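Local coordinates for protein alpha-galactosidase (Umbelopsis vinacea, PDB 3A5V) that hydrolyses terminal alpha-galactosyl residues as a tetrameric, N-glycosylated glycoside hydrolase of family 27, at residues W54-L65 against I113-W121. Sequence-based numbering, arbitrary orientation.
With MAN (alpha-D-mannopyranose), chain B; MAN (alpha-D-mannopyranose), chain C.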
loop_
_atom_site.group_PDB
_atom_site.type_symbol
_atom_site.label_atom_id
_atom_site.label_comp_id
_atom_site.label_asym_id
_atom_site.label_seq_id
_atom_site.Cartn_x
_atom_site.Cartn_y
_atom_site.Cartn_z
ATOM N N TRP A 54 35.221 -3.927 -7.911
ATOM C CA TRP A 54 36.376 -3.311 -8.588
ATOM C C TRP A 54 37.050 -2.247 -7.710
ATOM O O TRP A 54 38.190 -1.878 -7.967
ATOM C CB TRP A 54 35.971 -2.675 -9.933
ATOM C CG TRP A 54 34.919 -1.578 -9.833
ATOM C CD1 TRP A 54 33.558 -1.729 -10.003
ATOM C CD2 TRP A 54 35.130 -0.183 -9.557
ATOM N NE1 TRP A 54 32.923 -0.533 -9.835
ATOM C CE2 TRP A 54 33.854 0.440 -9.569
ATOM C CE3 TRP A 54 36.271 0.604 -9.305
ATOM C CZ2 TRP A 54 33.685 1.818 -9.337
ATOM C CZ3 TRP A 54 36.105 1.963 -9.057
ATOM C CH2 TRP A 54 34.819 2.560 -9.067
ATOM N N GLN A 55 36.334 -1.781 -6.685
ATOM C CA GLN A 55 36.675 -0.569 -5.939
ATOM C C GLN A 55 37.888 -0.732 -5.024
ATOM O O GLN A 55 38.079 -1.774 -4.410
ATOM C CB GLN A 55 35.483 -0.087 -5.086
ATOM C CG GLN A 55 34.223 0.308 -5.874
ATOM C CD GLN A 55 33.304 -0.881 -6.175
ATOM O OE1 GLN A 55 33.706 -2.034 -6.062
ATOM N NE2 GLN A 55 32.057 -0.592 -6.538
ATOM N N LYS A 56 38.692 0.327 -4.950
ATOM C CA LYS A 56 39.693 0.477 -3.901
ATOM C C LYS A 56 38.968 0.647 -2.558
ATOM O O LYS A 56 37.791 1.058 -2.512
ATOM C CB LYS A 56 40.570 1.703 -4.214
ATOM C CG LYS A 56 41.884 1.776 -3.437
ATOM C CD LYS A 56 42.796 2.848 -4.034
ATOM C CE LYS A 56 43.962 3.164 -3.094
ATOM N NZ LYS A 56 44.907 4.080 -3.777
ATOM N N ASN A 57 39.655 0.315 -1.465
ATOM C CA ASN A 57 39.031 0.298 -0.133
ATOM C C ASN A 57 38.619 1.671 0.411
ATOM O O ASN A 57 37.739 1.753 1.266
ATOM C CB ASN A 57 39.933 -0.416 0.884
ATOM C CG ASN A 57 41.174 0.396 1.213
ATOM O OD1 ASN A 57 41.904 0.814 0.310
ATOM N ND2 ASN A 57 41.408 0.647 2.505
ATOM N N GLU A 58 39.251 2.738 -0.076
ATOM C CA GLU A 58 38.921 4.093 0.350
ATOM C C GLU A 58 39.094 5.068 -0.804
ATOM O O GLU A 58 39.850 4.792 -1.732
ATOM C CB GLU A 58 39.775 4.532 1.559
ATOM C CG GLU A 58 39.535 3.717 2.874
ATOM C CD GLU A 58 38.082 3.775 3.422
ATOM O OE1 GLU A 58 37.393 4.812 3.254
ATOM O OE2 GLU A 58 37.631 2.773 4.037
ATOM N N ARG A 59 38.376 6.190 -0.744
ATOM C CA ARG A 59 38.537 7.291 -1.692
ATOM C C ARG A 59 39.891 7.987 -1.510
ATOM O O ARG A 59 40.500 7.915 -0.439
ATOM C CB ARG A 59 37.413 8.317 -1.531
ATOM C CG ARG A 59 36.048 7.807 -1.975
ATOM C CD ARG A 59 34.929 8.856 -1.825
ATOM N NE ARG A 59 33.685 8.302 -2.360
ATOM C CZ ARG A 59 33.333 8.334 -3.645
ATOM N NH1 ARG A 59 34.088 8.971 -4.549
ATOM N NH2 ARG A 59 32.194 7.757 -4.030
ATOM N N GLU A 60 40.348 8.641 -2.571
ATOM C CA GLU A 60 41.553 9.457 -2.528
ATOM C C GLU A 60 41.273 10.717 -1.700
ATOM O O GLU A 60 40.110 11.069 -1.448
ATOM C CB GLU A 60 41.981 9.833 -3.957
ATOM C CG GLU A 60 42.216 8.625 -4.884
ATOM C CD GLU A 60 43.253 7.651 -4.323
ATOM O OE1 GLU A 60 44.358 8.110 -3.977
ATOM O OE2 GLU A 60 42.979 6.433 -4.214
ATOM N N SER A 61 42.337 11.392 -1.267
ATOM C CA SER A 61 42.193 12.714 -0.632
ATOM C C SER A 61 41.422 13.660 -1.525
ATOM O O SER A 61 40.660 14.488 -1.038
ATOM C CB SER A 61 43.562 13.323 -0.307
ATOM O OG SER A 61 44.146 12.626 0.775
ATOM N N SER A 62 41.624 13.522 -2.832
ATOM C CA SER A 62 40.904 14.291 -3.844
ATOM C C SER A 62 39.394 13.942 -3.905
ATOM O O SER A 62 38.635 14.621 -4.594
ATOM C CB SER A 62 41.530 14.034 -5.220
ATOM O OG SER A 62 41.009 12.828 -5.791
ATOM N N LYS A 63 38.991 12.879 -3.195
ATOM C CA LYS A 63 37.595 12.389 -3.136
ATOM C C LYS A 63 37.194 11.442 -4.271
ATOM O O LYS A 63 36.103 10.869 -4.232
ATOM C CB LYS A 63 36.569 13.531 -3.054
ATOM C CG LYS A 63 36.568 14.316 -1.745
ATOM C CD LYS A 63 35.428 15.330 -1.779
ATOM C CE LYS A 63 35.537 16.324 -0.647
ATOM N NZ LYS A 63 34.309 17.164 -0.554
ATOM N N THR A 64 38.047 11.270 -5.275
ATOM C CA THR A 64 37.737 10.285 -6.311
ATOM C C THR A 64 37.921 8.861 -5.777
ATOM O O THR A 64 38.646 8.628 -4.786
ATOM C CB THR A 64 38.506 10.485 -7.651
ATOM O OG1 THR A 64 39.875 10.130 -7.483
ATOM C CG2 THR A 64 38.421 11.915 -8.121
ATOM N N LEU A 65 37.223 7.919 -6.401
ATOM C CA LEU A 65 37.336 6.530 -6.008
ATOM C C LEU A 65 38.004 5.782 -7.154
ATOM O O LEU A 65 37.437 5.644 -8.251
ATOM C CB LEU A 65 35.962 5.920 -5.674
ATOM C CG LEU A 65 35.982 4.466 -5.174
ATOM C CD1 LEU A 65 36.740 4.318 -3.841
ATOM C CD2 LEU A 65 34.563 3.920 -5.042
ATOM N N ILE A 113 31.530 13.945 -8.894
ATOM C CA ILE A 113 32.901 13.449 -8.810
ATOM C C ILE A 113 33.061 12.066 -9.469
ATOM O O ILE A 113 33.986 11.854 -10.261
ATOM C CB ILE A 113 33.366 13.426 -7.344
ATOM C CG1 ILE A 113 33.611 14.878 -6.867
ATOM C CG2 ILE A 113 34.630 12.580 -7.175
ATOM C CD1 ILE A 113 33.715 15.021 -5.347
ATOM N N ASP A 114 32.161 11.138 -9.152
ATOM C CA ASP A 114 32.280 9.785 -9.698
ATOM C C ASP A 114 32.015 9.746 -11.206
ATOM O O ASP A 114 32.737 9.065 -11.953
ATOM C CB ASP A 114 31.399 8.791 -8.927
ATOM C CG ASP A 114 31.922 8.510 -7.521
ATOM O OD1 ASP A 114 33.015 9.023 -7.150
ATOM O OD2 ASP A 114 31.245 7.761 -6.780
ATOM N N ALA A 115 30.999 10.482 -11.656
ATOM C CA ALA A 115 30.707 10.563 -13.091
ATOM C C ALA A 115 31.907 11.130 -13.863
ATOM O O ALA A 115 32.242 10.650 -14.951
ATOM C CB ALA A 115 29.487 11.414 -13.328
ATOM N N LYS A 116 32.535 12.163 -13.297
ATOM C CA LYS A 116 33.720 12.771 -13.901
ATOM C C LYS A 116 34.861 11.747 -14.017
ATOM O O LYS A 116 35.505 11.647 -15.067
ATOM C CB LYS A 116 34.153 14.005 -13.098
ATOM C CG LYS A 116 35.342 14.750 -13.678
ATOM C CD LYS A 116 35.484 16.137 -13.037
ATOM C CE LYS A 116 36.725 16.874 -13.567
ATOM N NZ LYS A 116 37.232 17.875 -12.573
ATOM N N THR A 117 35.096 10.986 -12.952
ATOM C CA THR A 117 36.097 9.913 -12.979
ATOM C C THR A 117 35.812 8.906 -14.103
ATOM O O THR A 117 36.692 8.576 -14.892
ATOM C CB THR A 117 36.169 9.196 -11.607
ATOM O OG1 THR A 117 36.520 10.157 -10.610
ATOM C CG2 THR A 117 37.190 8.047 -11.590
ATOM N N TRP A 118 34.569 8.441 -14.193
ATOM C CA TRP A 118 34.224 7.417 -15.178
ATOM C C TRP A 118 34.399 7.940 -16.611
ATOM O O TRP A 118 34.933 7.234 -17.472
ATOM C CB TRP A 118 32.797 6.895 -14.919
ATOM C CG TRP A 118 32.648 6.300 -13.528
ATOM C CD1 TRP A 118 33.613 5.652 -12.803
ATOM C CD2 TRP A 118 31.476 6.317 -12.707
ATOM N NE1 TRP A 118 33.114 5.256 -11.590
ATOM C CE2 TRP A 118 31.803 5.653 -11.502
ATOM C CE3 TRP A 118 30.181 6.841 -12.871
ATOM C CZ2 TRP A 118 30.883 5.490 -10.459
ATOM C CZ3 TRP A 118 29.259 6.680 -11.820
ATOM C CH2 TRP A 118 29.624 6.019 -10.633
ATOM N N ALA A 119 33.991 9.190 -16.842
ATOM C CA ALA A 119 34.161 9.833 -18.159
ATOM C C ALA A 119 35.646 9.926 -18.560
ATOM O O ALA A 119 36.009 9.652 -19.704
ATOM C CB ALA A 119 33.511 11.202 -18.176
ATOM N N LYS A 120 36.491 10.282 -17.598
ATOM C CA LYS A 120 37.944 10.346 -17.791
ATOM C C LYS A 120 38.504 8.973 -18.169
ATOM O O LYS A 120 39.395 8.856 -19.020
ATOM C CB LYS A 120 38.608 10.864 -16.506
ATOM C CG LYS A 120 40.137 10.810 -16.480
ATOM C CD LYS A 120 40.664 11.148 -15.071
ATOM C CE LYS A 120 42.179 11.333 -15.054
ATOM N NZ LYS A 120 42.647 11.890 -13.730
ATOM N N TRP A 121 37.960 7.928 -17.545
ATOM C CA TRP A 121 38.371 6.570 -17.850
ATOM C C TRP A 121 37.902 6.063 -19.210
ATOM O O TRP A 121 38.404 5.045 -19.686
ATOM C CB TRP A 121 37.891 5.599 -16.769
ATOM C CG TRP A 121 38.548 5.749 -15.425
ATOM C CD1 TRP A 121 39.694 6.444 -15.125
ATOM C CD2 TRP A 121 38.098 5.165 -14.199
ATOM N NE1 TRP A 121 39.974 6.329 -13.776
ATOM C CE2 TRP A 121 39.016 5.539 -13.190
ATOM C CE3 TRP A 121 37.002 4.355 -13.854
ATOM C CZ2 TRP A 121 38.872 5.129 -11.856
ATOM C CZ3 TRP A 121 36.865 3.943 -12.526
ATOM C CH2 TRP A 121 37.797 4.335 -11.548
HETATM C C1 MAN B . 39.791 0.201 6.363
HETATM C C2 MAN B . 38.781 -0.172 5.260
HETATM C C3 MAN B . 38.695 -1.694 5.046
HETATM C C4 MAN B . 40.086 -2.322 4.939
HETATM C C5 MAN B . 41.011 -1.840 6.063
HETATM C C6 MAN B . 42.429 -2.400 5.924
HETATM O O2 MAN B . 39.108 0.478 4.049
HETATM O O3 MAN B . 37.971 -2.038 3.878
HETATM O O4 MAN B . 39.944 -3.725 4.984
HETATM O O5 MAN B . 41.048 -0.415 6.126
HETATM O O6 MAN B . 43.066 -1.836 4.795
HETATM C C1 MAN C . 36.595 -2.382 4.173
HETATM C C2 MAN C . 36.217 -3.693 3.477
HETATM C C3 MAN C . 36.186 -3.530 1.954
HETATM C C4 MAN C . 35.454 -2.265 1.502
HETATM C C5 MAN C . 35.795 -1.052 2.378
HETATM C C6 MAN C . 34.940 0.169 2.054
HETATM O O2 MAN C . 34.953 -4.152 3.922
HETATM O O3 MAN C . 35.573 -4.661 1.368
HETATM O O4 MAN C . 35.834 -2.013 0.168
HETATM O O5 MAN C . 35.693 -1.365 3.768
HETATM O O6 MAN C . 33.587 -0.067 2.386
HETATM O O HOH W 1 35.401 8.831 -8.403
#
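OD1 of D114 is gripped by two donors: NH1 of R59 at 2.8 Å and a bridging water, which donates a hydrogen bond to OD1 at 2.7 Å. The other carboxylate oxygen, D114 OD2, takes NH2 of R59 at 2.9 Å. Both arginine bonds use syn lone pairs and run almost straight, at 170° and 175°, with guanidinium and carboxylate nearly coplanar, an end-on bidentate salt bridge. R59 reaches the helix because its chain runs extended from CG to NE. NH1 also donates to K63 O, inside its own loop, while L65 CB lies over one face of the guanidinium; NH2 has a second acceptor in A106 O, and S107 OG hydrogen-bonds to D114 OD2. A leucine in place of R59 would probably leave the D114 carboxylate without its charge mate and K63 O without the NH1 bond, weakening the tie between loop and helix. The water bridges further, accepting from L65 N and lying 2.8 Å from T117 OG1. In the (beta/alpha)8 barrel of the catalytic domain, this joins the long loop after strand 47-49 to the helix 111-121, which follows strand 89-95. Near the helix start, I113 CG2 packs against K63 O and T64 CA, and its CD1 meets K63 CB at 4.0 Å. T64 CB and CG2 rest against T117 OG1. About two turns beyond I113, the edge of W121 points at the face of W54 in an offset T-shaped pair, planes at 85°, with W121 CH2 3.8 Å from W54 CZ3. T117 CG2 lies over one face of the W121 ring, toward its rim. W118 brings NE1 to the six-membered ring of W54, whose own NE1 is bound to Y93 O. Farther out along the loop, N57 ND2 and E58 OE2 hold O2 of a glycan mannose (chain B).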